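Local atomic coordinates of envelopment polyprotein (PDB entry 7A56), a protein that probably merges the viral envelope with a host-cell membrane during entry, acting as a class II fusion glycoprotein, with its fusion domains captured in the postfusion conformation. Residues S391-Y396 against E420-S425; I361-C366 against A431-S436; E371-A376 against L413-A418; G385-K390 against V424-A429. All blocks are in the same frame, centred on the assembly; numbering follows the deposited sequence.

Interaction 1 of 4, residues S391-Y396 against E420-S425; sequences SNCDTY and ETVSVS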
loop_
_atom_site.group_PDB
_atom_site.type_symbol
_atom_site.label_atom_id
_atom_site.label_comp_id
_atom_site.label_asym_id
_atom_site.label_seq_id
_atom_site.Cartn_x
_atom_site.Cartn_y
_atom_site.Cartn_z
ATOM N N SER A 391 -19.437 -2.197 -15.667
ATOM C CA SER A 391 -19.203 -2.446 -17.084
ATOM C C SER A 391 -19.093 -3.947 -17.312
ATOM O O SER A 391 -18.865 -4.724 -16.376
ATOM C CB SER A 391 -17.930 -1.728 -17.592
ATOM O OG SER A 391 -17.550 -2.086 -18.931
ATOM N N ASN A 392 -19.290 -4.350 -18.574
ATOM C CA ASN A 392 -18.907 -5.703 -18.956
ATOM C C ASN A 392 -17.390 -5.852 -18.971
ATOM O O ASN A 392 -16.877 -6.958 -18.792
ATOM C CB ASN A 392 -19.509 -6.091 -20.312
ATOM C CG ASN A 392 -19.113 -5.140 -21.432
ATOM O OD1 ASN A 392 -19.032 -3.931 -21.243
ATOM N ND2 ASN A 392 -18.853 -5.689 -22.598
ATOM N N CYS A 393 -16.665 -4.757 -19.131
ATOM C CA CYS A 393 -15.228 -4.793 -18.975
ATOM C C CYS A 393 -14.851 -4.595 -17.517
ATOM O O CYS A 393 -15.693 -4.285 -16.666
ATOM C CB CYS A 393 -14.580 -3.726 -19.857
ATOM S SG CYS A 393 -15.070 -3.880 -21.576
ATOM N N ASP A 394 -13.565 -4.799 -17.228
ATOM C CA ASP A 394 -13.049 -4.438 -15.914
ATOM C C ASP A 394 -12.891 -2.922 -15.816
ATOM O O ASP A 394 -12.633 -2.248 -16.809
ATOM C CB ASP A 394 -11.714 -5.124 -15.673
ATOM C CG ASP A 394 -11.865 -6.601 -15.453
ATOM O OD1 ASP A 394 -12.675 -6.996 -14.589
ATOM O OD2 ASP A 394 -11.166 -7.374 -16.130
ATOM N N THR A 395 -13.063 -2.379 -14.607
ATOM C CA THR A 395 -13.009 -0.933 -14.383
ATOM C C THR A 395 -11.872 -0.611 -13.423
ATOM O O THR A 395 -11.350 -1.478 -12.731
ATOM C CB THR A 395 -14.334 -0.372 -13.820
ATOM O OG1 THR A 395 -14.566 -0.925 -12.521
ATOM C CG2 THR A 395 -15.484 -0.781 -14.692
ATOM N N TYR A 396 -11.499 0.656 -13.379
ATOM C CA TYR A 396 -10.432 1.118 -12.501
ATOM C C TYR A 396 -10.969 2.048 -11.417
ATOM O O TYR A 396 -10.190 2.607 -10.633
ATOM C CB TYR A 396 -9.328 1.805 -13.326
ATOM C CG TYR A 396 -8.440 0.810 -14.072
ATOM C CD1 TYR A 396 -8.801 0.320 -15.341
ATOM C CD2 TYR A 396 -7.220 0.389 -13.539
ATOM C CE1 TYR A 396 -8.010 -0.568 -16.011
ATOM C CE2 TYR A 396 -6.399 -0.491 -14.231
ATOM C CZ TYR A 396 -6.802 -0.966 -15.464
ATOM O OH TYR A 396 -6.042 -1.846 -16.162
ATOM N N GLU A 420 -16.946 -6.833 -28.411
ATOM C CA GLU A 420 -17.439 -6.099 -29.563
ATOM C C GLU A 420 -18.357 -4.952 -29.194
ATOM O O GLU A 420 -18.586 -4.074 -30.034
ATOM C CB GLU A 420 -18.173 -7.036 -30.540
ATOM C CG GLU A 420 -19.098 -8.070 -29.895
ATOM C CD GLU A 420 -19.336 -9.284 -30.801
ATOM O OE1 GLU A 420 -19.422 -9.113 -32.047
ATOM O OE2 GLU A 420 -19.420 -10.415 -30.263
ATOM N N THR A 421 -18.887 -4.930 -27.979
ATOM C CA THR A 421 -19.663 -3.804 -27.485
ATOM C C THR A 421 -19.217 -3.540 -26.058
ATOM O O THR A 421 -19.131 -4.472 -25.252
ATOM C CB THR A 421 -21.172 -4.078 -27.520
ATOM O OG1 THR A 421 -21.565 -4.516 -28.827
ATOM C CG2 THR A 421 -21.943 -2.821 -27.162
ATOM N N VAL A 422 -18.930 -2.286 -25.751
ATOM C CA VAL A 422 -18.664 -1.872 -24.385
ATOM C C VAL A 422 -19.972 -1.376 -23.791
ATOM O O VAL A 422 -20.628 -0.505 -24.371
ATOM C CB VAL A 422 -17.590 -0.778 -24.328
ATOM C CG1 VAL A 422 -17.504 -0.241 -22.928
ATOM C CG2 VAL A 422 -16.246 -1.307 -24.812
ATOM N N SER A 423 -20.358 -1.958 -22.660
ATOM C CA SER A 423 -21.503 -1.523 -21.857
ATOM C C SER A 423 -21.021 -0.869 -20.570
ATOM O O SER A 423 -20.043 -1.326 -19.972
ATOM C CB SER A 423 -22.402 -2.706 -21.504
ATOM O OG SER A 423 -23.664 -2.228 -21.073
ATOM N N VAL A 424 -21.714 0.191 -20.138
ATOM C CA VAL A 424 -21.364 0.900 -18.916
ATOM C C VAL A 424 -22.658 1.365 -18.258
ATOM O O VAL A 424 -23.578 1.848 -18.931
ATOM C CB VAL A 424 -20.436 2.114 -19.161
ATOM C CG1 VAL A 424 -20.263 2.905 -17.858
ATOM C CG2 VAL A 424 -19.056 1.686 -19.741
ATOM N N SER A 425 -22.719 1.228 -16.938
ATOM C CA SER A 425 -23.844 1.752 -16.176
ATOM C C SER A 425 -23.296 2.686 -15.113
ATOM O O SER A 425 -22.218 2.441 -14.548
ATOM C CB SER A 425 -24.702 0.610 -15.567
ATOM O OG SER A 425 -24.130 0.037 -14.398
#
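Ser391 sits opposite Val424 as an antiparallel non-hydrogen-bonded pair, its side chain on the same sheet face as that of the valine. With the hydroxyl trans to the main-chain nitrogen (chi1 172°), OG reaches the carbonyl of Ser423 and donates to Ser423 O at 2.8 Å, nearly in line with the C=O (170°). Ser391 OG in turn accepts from Cys393 N at 2.8 Å, closing an ST turn just where the strand ends. One hydroxyl thus serves both its own turn and the adjacent strand.

Asn392 lays its carboxamide alongside 421-423, and both ends of the amide are used. Ser423 N approaches Asn392 OD1 at 2.8 Å from above the amide plane rather than along a lone pair, while Asn392 ND2 gives a hydrogen to Thr421 O at 2.9 Å, lying in the plane of that carbonyl. The side chain therefore takes over from the main chain, whose bond from Asn392 N to Ser423 O is weak. Cys393 then brings SG to 4.3 Å from Val422 CG2.

Past Ser391 the chain leaves the sheet of strands 385-391 and 422-426. Asp394 pairs with Asn414 of strand 408-414, in the other sheet, and the disulfide from Cys393 to Cys415 fastens the crossing. Val422 and Val424 lie inward between the two sheets, touching Leu413, Cys363 and Ile361.

Interaction 2 of 4, residues I361-C366 against A431-S436; sequences IRCGGC and AYTKPS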
loop_
_atom_site.group_PDB
_atom_site.type_symbol
_atom_site.label_atom_id
_atom_site.label_comp_id
_atom_site.label_asym_id
_atom_site.label_seq_id
_atom_site.Cartn_x
_atom_site.Cartn_y
_atom_site.Cartn_z
ATOM N N ILE A 361 -21.534 8.118 -25.108
ATOM C CA ILE A 361 -20.363 7.340 -24.712
ATOM C C ILE A 361 -19.566 7.007 -25.965
ATOM O O ILE A 361 -20.106 6.482 -26.945
ATOM C CB ILE A 361 -20.743 6.059 -23.941
ATOM C CG1 ILE A 361 -19.510 5.202 -23.666
ATOM C CG2 ILE A 361 -21.812 5.265 -24.691
ATOM C CD1 ILE A 361 -19.801 4.023 -22.717
ATOM N N ARG A 362 -18.272 7.320 -25.921
ATOM C CA ARG A 362 -17.323 7.038 -26.996
ATOM C C ARG A 362 -16.157 6.283 -26.373
ATOM O O ARG A 362 -15.622 6.724 -25.351
ATOM C CB ARG A 362 -16.823 8.333 -27.638
ATOM C CG ARG A 362 -17.872 9.146 -28.368
ATOM C CD ARG A 362 -18.829 8.238 -29.124
ATOM N NE ARG A 362 -19.046 8.663 -30.499
ATOM C CZ ARG A 362 -18.466 8.103 -31.557
ATOM N NH1 ARG A 362 -18.729 8.556 -32.772
ATOM N NH2 ARG A 362 -17.627 7.086 -31.399
ATOM N N CYS A 363 -15.789 5.136 -26.940
ATOM C CA CYS A 363 -14.672 4.347 -26.426
ATOM C C CYS A 363 -13.719 4.012 -27.562
ATOM O O CYS A 363 -14.156 3.703 -28.688
ATOM C CB CYS A 363 -15.145 3.056 -25.762
ATOM S SG CYS A 363 -16.358 3.304 -24.468
ATOM N N GLY A 364 -12.416 4.092 -27.264
ATOM C CA GLY A 364 -11.350 3.775 -28.215
ATOM C C GLY A 364 -10.111 3.307 -27.475
ATOM O O GLY A 364 -9.817 3.797 -26.379
ATOM N N GLY A 365 -9.409 2.343 -28.014
ATOM C CA GLY A 365 -8.256 1.787 -27.336
ATOM C C GLY A 365 -8.077 0.347 -27.762
ATOM O O GLY A 365 -8.470 -0.027 -28.864
ATOM N N CYS A 366 -7.501 -0.455 -26.871
ATOM C CA CYS A 366 -7.203 -1.837 -27.231
ATOM C C CYS A 366 -6.868 -2.655 -25.989
ATOM O O CYS A 366 -6.703 -2.125 -24.888
ATOM C CB CYS A 366 -6.062 -1.909 -28.250
ATOM S SG CYS A 366 -4.634 -0.899 -27.812
ATOM N N ALA A 431 -25.567 2.515 -20.955
ATOM C CA ALA A 431 -25.297 2.866 -22.346
ATOM C C ALA A 431 -24.276 1.888 -22.892
ATOM O O ALA A 431 -23.519 1.271 -22.134
ATOM C CB ALA A 431 -24.797 4.303 -22.493
ATOM N N TYR A 432 -24.270 1.748 -24.223
ATOM C CA TYR A 432 -23.319 0.868 -24.885
ATOM C C TYR A 432 -22.829 1.506 -26.179
ATOM O O TYR A 432 -23.507 2.347 -26.779
ATOM C CB TYR A 432 -23.925 -0.526 -25.130
ATOM C CG TYR A 432 -25.059 -0.578 -26.122
ATOM C CD1 TYR A 432 -26.383 -0.384 -25.721
ATOM C CD2 TYR A 432 -24.812 -0.854 -27.473
ATOM C CE1 TYR A 432 -27.437 -0.452 -26.661
ATOM C CE2 TYR A 432 -25.846 -0.916 -28.408
ATOM C CZ TYR A 432 -27.154 -0.717 -27.997
ATOM O OH TYR A 432 -28.171 -0.780 -28.936
ATOM N N THR A 433 -21.617 1.128 -26.583
ATOM C CA THR A 433 -21.066 1.610 -27.835
ATOM C C THR A 433 -20.129 0.549 -28.393
ATOM O O THR A 433 -19.557 -0.244 -27.649
ATOM C CB THR A 433 -20.317 2.937 -27.672
ATOM O OG1 THR A 433 -20.053 3.481 -28.979
ATOM C CG2 THR A 433 -18.985 2.726 -26.956
ATOM N N LYS A 434 -19.986 0.535 -29.700
ATOM C CA LYS A 434 -18.926 -0.249 -30.334
ATOM C C LYS A 434 -17.614 0.534 -30.277
ATOM O O LYS A 434 -17.585 1.707 -30.666
ATOM C CB LYS A 434 -19.287 -0.593 -31.789
ATOM C CG LYS A 434 -20.213 -1.816 -31.933
ATOM C CD LYS A 434 -21.012 -1.804 -33.241
ATOM C CE LYS A 434 -22.409 -2.411 -33.061
ATOM N NZ LYS A 434 -23.231 -2.283 -34.310
ATOM N N PRO A 435 -16.520 -0.070 -29.802
ATOM C CA PRO A 435 -15.288 0.698 -29.598
ATOM C C PRO A 435 -14.770 1.288 -30.903
ATOM O O PRO A 435 -14.881 0.696 -31.978
ATOM C CB PRO A 435 -14.309 -0.336 -29.026
ATOM C CG PRO A 435 -15.149 -1.512 -28.611
ATOM C CD PRO A 435 -16.316 -1.507 -29.550
ATOM N N SER A 436 -14.209 2.484 -30.787
ATOM C CA SER A 436 -13.779 3.275 -31.934
ATOM C C SER A 436 -12.349 2.876 -32.264
ATOM O O SER A 436 -11.380 3.396 -31.706
ATOM C CB SER A 436 -13.915 4.760 -31.623
ATOM O OG SER A 436 -13.482 5.555 -32.700
HETATM O O HOH W 1 -17.472 4.332 -29.330
#
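Ile361 and Thr433 belong to two edge strands, 361-365 and 431-433, which run broadly the same way at 40° with a closest axis approach of 6.8 Å. That separation is too wide for regular strand pairing, and side chains fill the gap between the two backbones. The chains converge farther on, where the CA atoms of Gly364 and Ser436 come within 4.5 Å. There Ser436 N points at Cys363 O, but the modelled separation is too short to be reliable, so the strength of this link remains doubtful.

Ile361 places CG2 against Ala431 CB at 3.8 Å, and its side chain crosses that of Thr433 at a slant. Thr433 splits its two branches between different partners. Its methyl CG2 rests on Cys363 SG at 3.7 Å, whereas OG1, trans to the main-chain nitrogen (chi1 -168°), is turned to a water 2.7 Å away. This water accepts from Cys363 N at 3.0 Å and donates to Lys434 O at 2.9 Å, bridging polar backbone groups where the strands do not bond directly. Arg362 NH2 reaches the same water only weakly, and Ser436 CB lies at the edge of the Arg362 guanidinium, near its plane.

Strand 356-365 bonds to strand 373-381, and strand 429-433 to strand 422-426, so the contact joins the margins of the two facing sheets of a beta sandwich. Val424 and Val422 pack beneath Ile361 and Cys363, and Cys363 is disulfide-linked to Cys375.

Interaction 3 of 4, residues E371-A376 against L413-A418; sequences EGMACA and LNCPLA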
loop_
_atom_site.group_PDB
_atom_site.type_symbol
_atom_site.label_atom_id
_atom_site.label_comp_id
_atom_site.label_asym_id
_atom_site.label_seq_id
_atom_site.Cartn_x
_atom_site.Cartn_y
_atom_site.Cartn_z
ATOM N N GLU A 371 -3.249 2.295 -22.223
ATOM C CA GLU A 371 -4.464 3.055 -21.921
ATOM C C GLU A 371 -5.706 2.179 -21.892
ATOM O O GLU A 371 -6.803 2.692 -21.636
ATOM C CB GLU A 371 -4.665 4.196 -22.926
ATOM C CG GLU A 371 -3.513 5.192 -22.981
ATOM C CD GLU A 371 -3.915 6.591 -22.538
ATOM O OE1 GLU A 371 -3.006 7.444 -22.402
ATOM O OE2 GLU A 371 -5.129 6.834 -22.333
ATOM N N GLY A 372 -5.547 0.882 -22.152
ATOM C CA GLY A 372 -6.677 -0.022 -22.174
ATOM C C GLY A 372 -7.690 0.467 -23.175
ATOM O O GLY A 372 -7.354 0.834 -24.305
ATOM N N MET A 373 -8.932 0.509 -22.739
ATOM C CA MET A 373 -10.047 1.005 -23.523
ATOM C C MET A 373 -10.485 2.304 -22.858
ATOM O O MET A 373 -10.966 2.283 -21.729
ATOM C CB MET A 373 -11.143 -0.052 -23.537
ATOM C CG MET A 373 -12.388 0.312 -24.281
ATOM S SD MET A 373 -12.082 0.658 -26.000
ATOM C CE MET A 373 -11.652 -0.948 -26.699
ATOM N N ALA A 374 -10.274 3.443 -23.517
ATOM C CA ALA A 374 -10.589 4.735 -22.903
ATOM C C ALA A 374 -11.989 5.156 -23.335
ATOM O O ALA A 374 -12.297 5.146 -24.538
ATOM C CB ALA A 374 -9.555 5.789 -23.317
ATOM N N CYS A 375 -12.847 5.511 -22.368
ATOM C CA CYS A 375 -14.206 5.943 -22.688
ATOM C C CYS A 375 -14.440 7.362 -22.195
ATOM O O CYS A 375 -14.164 7.672 -21.034
ATOM C CB CYS A 375 -15.261 5.012 -22.069
ATOM S SG CYS A 375 -15.251 3.297 -22.721
ATOM N N ALA A 376 -14.944 8.218 -23.085
ATOM C CA ALA A 376 -15.523 9.509 -22.723
ATOM C C ALA A 376 -17.039 9.371 -22.593
ATOM O O ALA A 376 -17.718 8.930 -23.526
ATOM C CB ALA A 376 -15.182 10.574 -23.770
ATOM N N LEU A 413 -10.993 1.272 -19.082
ATOM C CA LEU A 413 -11.527 -0.081 -19.005
ATOM C C LEU A 413 -10.496 -1.098 -19.467
ATOM O O LEU A 413 -9.638 -0.823 -20.308
ATOM C CB LEU A 413 -12.789 -0.247 -19.860
ATOM C CG LEU A 413 -13.950 0.697 -19.528
ATOM C CD1 LEU A 413 -15.080 0.422 -20.513
ATOM C CD2 LEU A 413 -14.408 0.592 -18.069
ATOM N N ASN A 414 -10.606 -2.283 -18.919
ATOM C CA ASN A 414 -9.791 -3.408 -19.337
ATOM C C ASN A 414 -10.766 -4.407 -19.932
ATOM O O ASN A 414 -11.453 -5.110 -19.189
ATOM C CB ASN A 414 -9.019 -3.991 -18.159
ATOM C CG ASN A 414 -8.352 -5.306 -18.488
ATOM O OD1 ASN A 414 -8.748 -6.375 -17.991
ATOM N ND2 ASN A 414 -7.319 -5.241 -19.315
ATOM N N CYS A 415 -10.852 -4.440 -21.285
ATOM C CA CYS A 415 -11.790 -5.284 -22.015
ATOM C C CYS A 415 -11.067 -6.459 -22.667
ATOM O O CYS A 415 -9.980 -6.289 -23.235
ATOM C CB CYS A 415 -12.531 -4.507 -23.114
ATOM S SG CYS A 415 -13.507 -3.107 -22.628
ATOM N N PRO A 416 -11.661 -7.645 -22.628
ATOM C CA PRO A 416 -11.024 -8.807 -23.247
ATOM C C PRO A 416 -10.968 -8.652 -24.759
ATOM O O PRO A 416 -11.764 -7.925 -25.367
ATOM C CB PRO A 416 -11.933 -9.976 -22.838
ATOM C CG PRO A 416 -12.816 -9.453 -21.776
ATOM C CD PRO A 416 -12.949 -7.982 -22.006
ATOM N N LEU A 417 -9.991 -9.331 -25.368
ATOM C CA LEU A 417 -9.894 -9.322 -26.829
ATOM C C LEU A 417 -11.224 -9.701 -27.485
ATOM O O LEU A 417 -11.555 -9.200 -28.572
ATOM C CB LEU A 417 -8.771 -10.255 -27.274
ATOM C CG LEU A 417 -8.528 -10.265 -28.786
ATOM C CD1 LEU A 417 -8.268 -8.846 -29.274
ATOM C CD2 LEU A 417 -7.398 -11.217 -29.215
ATOM N N ALA A 418 -12.010 -10.548 -26.818
ATOM C CA ALA A 418 -13.350 -10.928 -27.270
ATOM C C ALA A 418 -14.388 -9.939 -26.739
ATOM O O ALA A 418 -15.241 -10.267 -25.908
ATOM C CB ALA A 418 -13.672 -12.345 -26.821
#
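Met373 and Leu413 form an antiparallel hydrogen-bonded pair that exchanges two backbone bonds: Met373 N to Leu413 O at 2.9 Å, and Leu413 N to Met373 O at 2.8 Å. Gly372, with a positive phi of 57°, leads into the pair and adds a CA-H...O contact to the same Leu413 O, 3.6 Å from Gly372 CA. The Met373 and Leu413 side chains rise from the same face, their CB atoms 4.0 Å apart. Two half-cystines flank this pair. Cys375 SG meets the Leu413 CD1 branch at 3.6 Å, and Cys415 SG lies 4.0 Å from Met373 CG. The methionine chain begins extended (chi1 179°) and then folds at chi2 and chi3, so that its end leaves Leu413 and packs on Pro435 and Tyr367.

In the next shell, each cysteine is held by a covalent partner, Cys375 by Cys363 and Cys415 by Cys393. Val422, from the facing sheet, touches both Leu413 and Cys415.

The buried chemistry is almost wholly apolar: sulfur, methyl and methylene groups pack on the side-chain face of the pair, while the peptide groups of Met373 and Leu413 satisfy one another. One disulfide joins strand 373-381 to its neighbour 356-365; the other links the residue after strand 408-414 to the one before strand 394-395. Both add covalent links across this end of the sheet, beside the backbone bonds, as is common in viral glycoprotein ectodomains.

Interaction 4 of 4, residues G385-K390 against V424-A429; sequences GSCSIK and VSVCSA. With PO4 (phosphate ion), chain J.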
loop_
_atom_site.group_PDB
_atom_site.type_symbol
_atom_site.label_atom_id
_atom_site.label_comp_id
_atom_site.label_asym_id
_atom_site.label_seq_id
_atom_site.Cartn_x
_atom_site.Cartn_y
_atom_site.Cartn_z
ATOM N N GLY A 385 -23.781 13.885 -6.490
ATOM C CA GLY A 385 -23.965 12.613 -5.809
ATOM C C GLY A 385 -22.800 11.682 -6.110
ATOM O O GLY A 385 -21.762 12.099 -6.630
ATOM N N SER A 386 -22.990 10.426 -5.774
ATOM C CA SER A 386 -21.966 9.411 -5.957
ATOM C C SER A 386 -22.698 8.197 -6.495
ATOM O O SER A 386 -23.731 7.834 -5.955
ATOM C CB SER A 386 -21.279 9.072 -4.629
ATOM O OG SER A 386 -20.286 8.072 -4.837
ATOM N N CYS A 387 -22.204 7.602 -7.577
ATOM C CA CYS A 387 -22.878 6.489 -8.225
ATOM C C CYS A 387 -21.987 5.271 -8.319
ATOM O O CYS A 387 -20.794 5.384 -8.568
ATOM C CB CYS A 387 -23.288 6.843 -9.650
ATOM S SG CYS A 387 -24.555 8.059 -9.709
ATOM N N SER A 388 -22.594 4.103 -8.238
ATOM C CA SER A 388 -21.887 2.898 -8.661
ATOM C C SER A 388 -21.620 2.912 -10.177
ATOM O O SER A 388 -22.519 3.193 -10.976
ATOM C CB SER A 388 -22.732 1.683 -8.296
ATOM O OG SER A 388 -21.930 0.539 -8.282
ATOM N N ILE A 389 -20.397 2.600 -10.596
ATOM C CA ILE A 389 -20.125 2.465 -12.027
ATOM C C ILE A 389 -19.818 0.995 -12.298
ATOM O O ILE A 389 -19.059 0.359 -11.548
ATOM C CB ILE A 389 -19.027 3.451 -12.498
ATOM C CG1 ILE A 389 -18.773 3.303 -14.010
ATOM C CG2 ILE A 389 -17.739 3.399 -11.646
ATOM C CD1 ILE A 389 -17.965 4.476 -14.616
ATOM N N LYS A 390 -20.469 0.430 -13.322
ATOM C CA LYS A 390 -20.242 -0.960 -13.722
ATOM C C LYS A 390 -20.010 -1.073 -15.234
ATOM O O LYS A 390 -20.357 -0.178 -15.998
ATOM C CB LYS A 390 -21.421 -1.841 -13.279
ATOM C CG LYS A 390 -21.540 -1.857 -11.722
ATOM C CD LYS A 390 -22.443 -2.919 -11.196
ATOM C CE LYS A 390 -22.568 -2.764 -9.675
ATOM N NZ LYS A 390 -21.263 -2.671 -8.956
ATOM N N VAL A 424 -21.714 0.191 -20.138
ATOM C CA VAL A 424 -21.364 0.900 -18.916
ATOM C C VAL A 424 -22.658 1.365 -18.258
ATOM O O VAL A 424 -23.578 1.848 -18.931
ATOM C CB VAL A 424 -20.436 2.114 -19.161
ATOM C CG1 VAL A 424 -20.263 2.905 -17.858
ATOM C CG2 VAL A 424 -19.056 1.686 -19.741
ATOM N N SER A 425 -22.719 1.228 -16.938
ATOM C CA SER A 425 -23.844 1.752 -16.176
ATOM C C SER A 425 -23.296 2.686 -15.113
ATOM O O SER A 425 -22.218 2.441 -14.548
ATOM C CB SER A 425 -24.702 0.610 -15.567
ATOM O OG SER A 425 -24.130 0.037 -14.398
ATOM N N VAL A 426 -24.029 3.774 -14.866
ATOM C CA VAL A 426 -23.725 4.718 -13.789
ATOM C C VAL A 426 -25.024 4.985 -13.014
ATOM O O VAL A 426 -25.983 5.507 -13.583
ATOM C CB VAL A 426 -23.160 6.029 -14.353
ATOM C CG1 VAL A 426 -22.828 6.983 -13.213
ATOM C CG2 VAL A 426 -21.905 5.724 -15.252
ATOM N N CYS A 427 -25.042 4.660 -11.726
ATOM C CA CYS A 427 -26.305 4.634 -10.949
ATOM C C CYS A 427 -27.264 3.742 -11.749
ATOM O O CYS A 427 -26.901 2.636 -12.169
ATOM C CB CYS A 427 -26.794 6.064 -10.679
ATOM S SG CYS A 427 -26.163 6.918 -9.144
ATOM N N SER A 428 -28.476 4.167 -12.045
ATOM C CA SER A 428 -29.339 3.265 -12.792
ATOM C C SER A 428 -29.249 3.461 -14.315
ATOM O O SER A 428 -29.952 2.769 -15.051
ATOM C CB SER A 428 -30.793 3.400 -12.295
ATOM O OG SER A 428 -31.308 4.665 -12.647
ATOM N N ALA A 429 -28.373 4.337 -14.811
ATOM C CA ALA A 429 -28.321 4.604 -16.246
ATOM C C ALA A 429 -27.393 3.614 -16.939
ATOM O O ALA A 429 -26.390 3.184 -16.378
ATOM C CB ALA A 429 -27.849 6.035 -16.519
HETATM P P PO4 J . -19.489 -5.823 -9.692
HETATM O O1 PO4 J . -18.628 -7.047 -9.539
HETATM O O2 PO4 J . -19.574 -5.456 -11.167
HETATM O O3 PO4 J . -18.949 -4.644 -8.915
HETATM O O4 PO4 J . -20.864 -6.115 -9.142
HETATM O O HOH W 2 -24.426 1.280 -12.026
#
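Ser388 O is gripped from two directions, by Cys427 N at 3.0 Å, lying in the plane of the carbonyl, and by a water donating at 2.9 Å. That water also donates to Cys427 O and accepts from Ser425 OG at 2.7 Å, so it laces three residues together across the end of the strand pair. Lys390 and Ser425 continue the pairing with two backbone hydrogen bonds, each 2.9 Å: Lys390 N to Ser425 O, and Ser425 N to Lys390 O. On one face Ser425 OG stands 3.5 Å from Lys390 CB; on the other, Ile389 lies alongside Val426 and slants across Val424.

A disulfide closes the far end. Cys387 SG and Cys427 SG join with a chi3 of -84°, and Val426 CG1 packs on Cys387 CB at 3.6 Å. Cys427 takes the first corner of the type II' turn from Val426 to Ala429 that leads into strand 429-433, so the covalent link ties this hairpin bend to strand 385-391.

Lys390 runs out from the sheet and bends at its last torsion (chi4 -51°), bringing NZ to 3.0 Å from phosphate O3. The ion, probably from the crystallisation liquor, is also hydrogen-bonded by Lys398 of the same chain and by Gln197 of a neighbouring subunit. Two lysines converging on the ion probably make a positive patch at the subunit boundary, whose charge the phosphate would partly offset.

In the fold
From the N terminus, strands 356-365, 373-381 and 385-391 supply the first segments of interactions 2, 3 and 4 in turn, and the exit from strand 385-391 supplies that of interaction 1. Interaction 3 closes first, when the chain reaches 413-418. Interactions 1 and 4 then close on the shared strand 422-426, both crossing interaction 3 along the sequence. Interaction 2 closes last and encloses the other three. Interactions 1 and 4 hold one four-stranded sheet, interaction 3 the other, and interaction 2 joins their margins. The two sheets make a compact sandwich, consistent with domain III of class II fusion proteins, lying against a neighbouring subunit of the trimer.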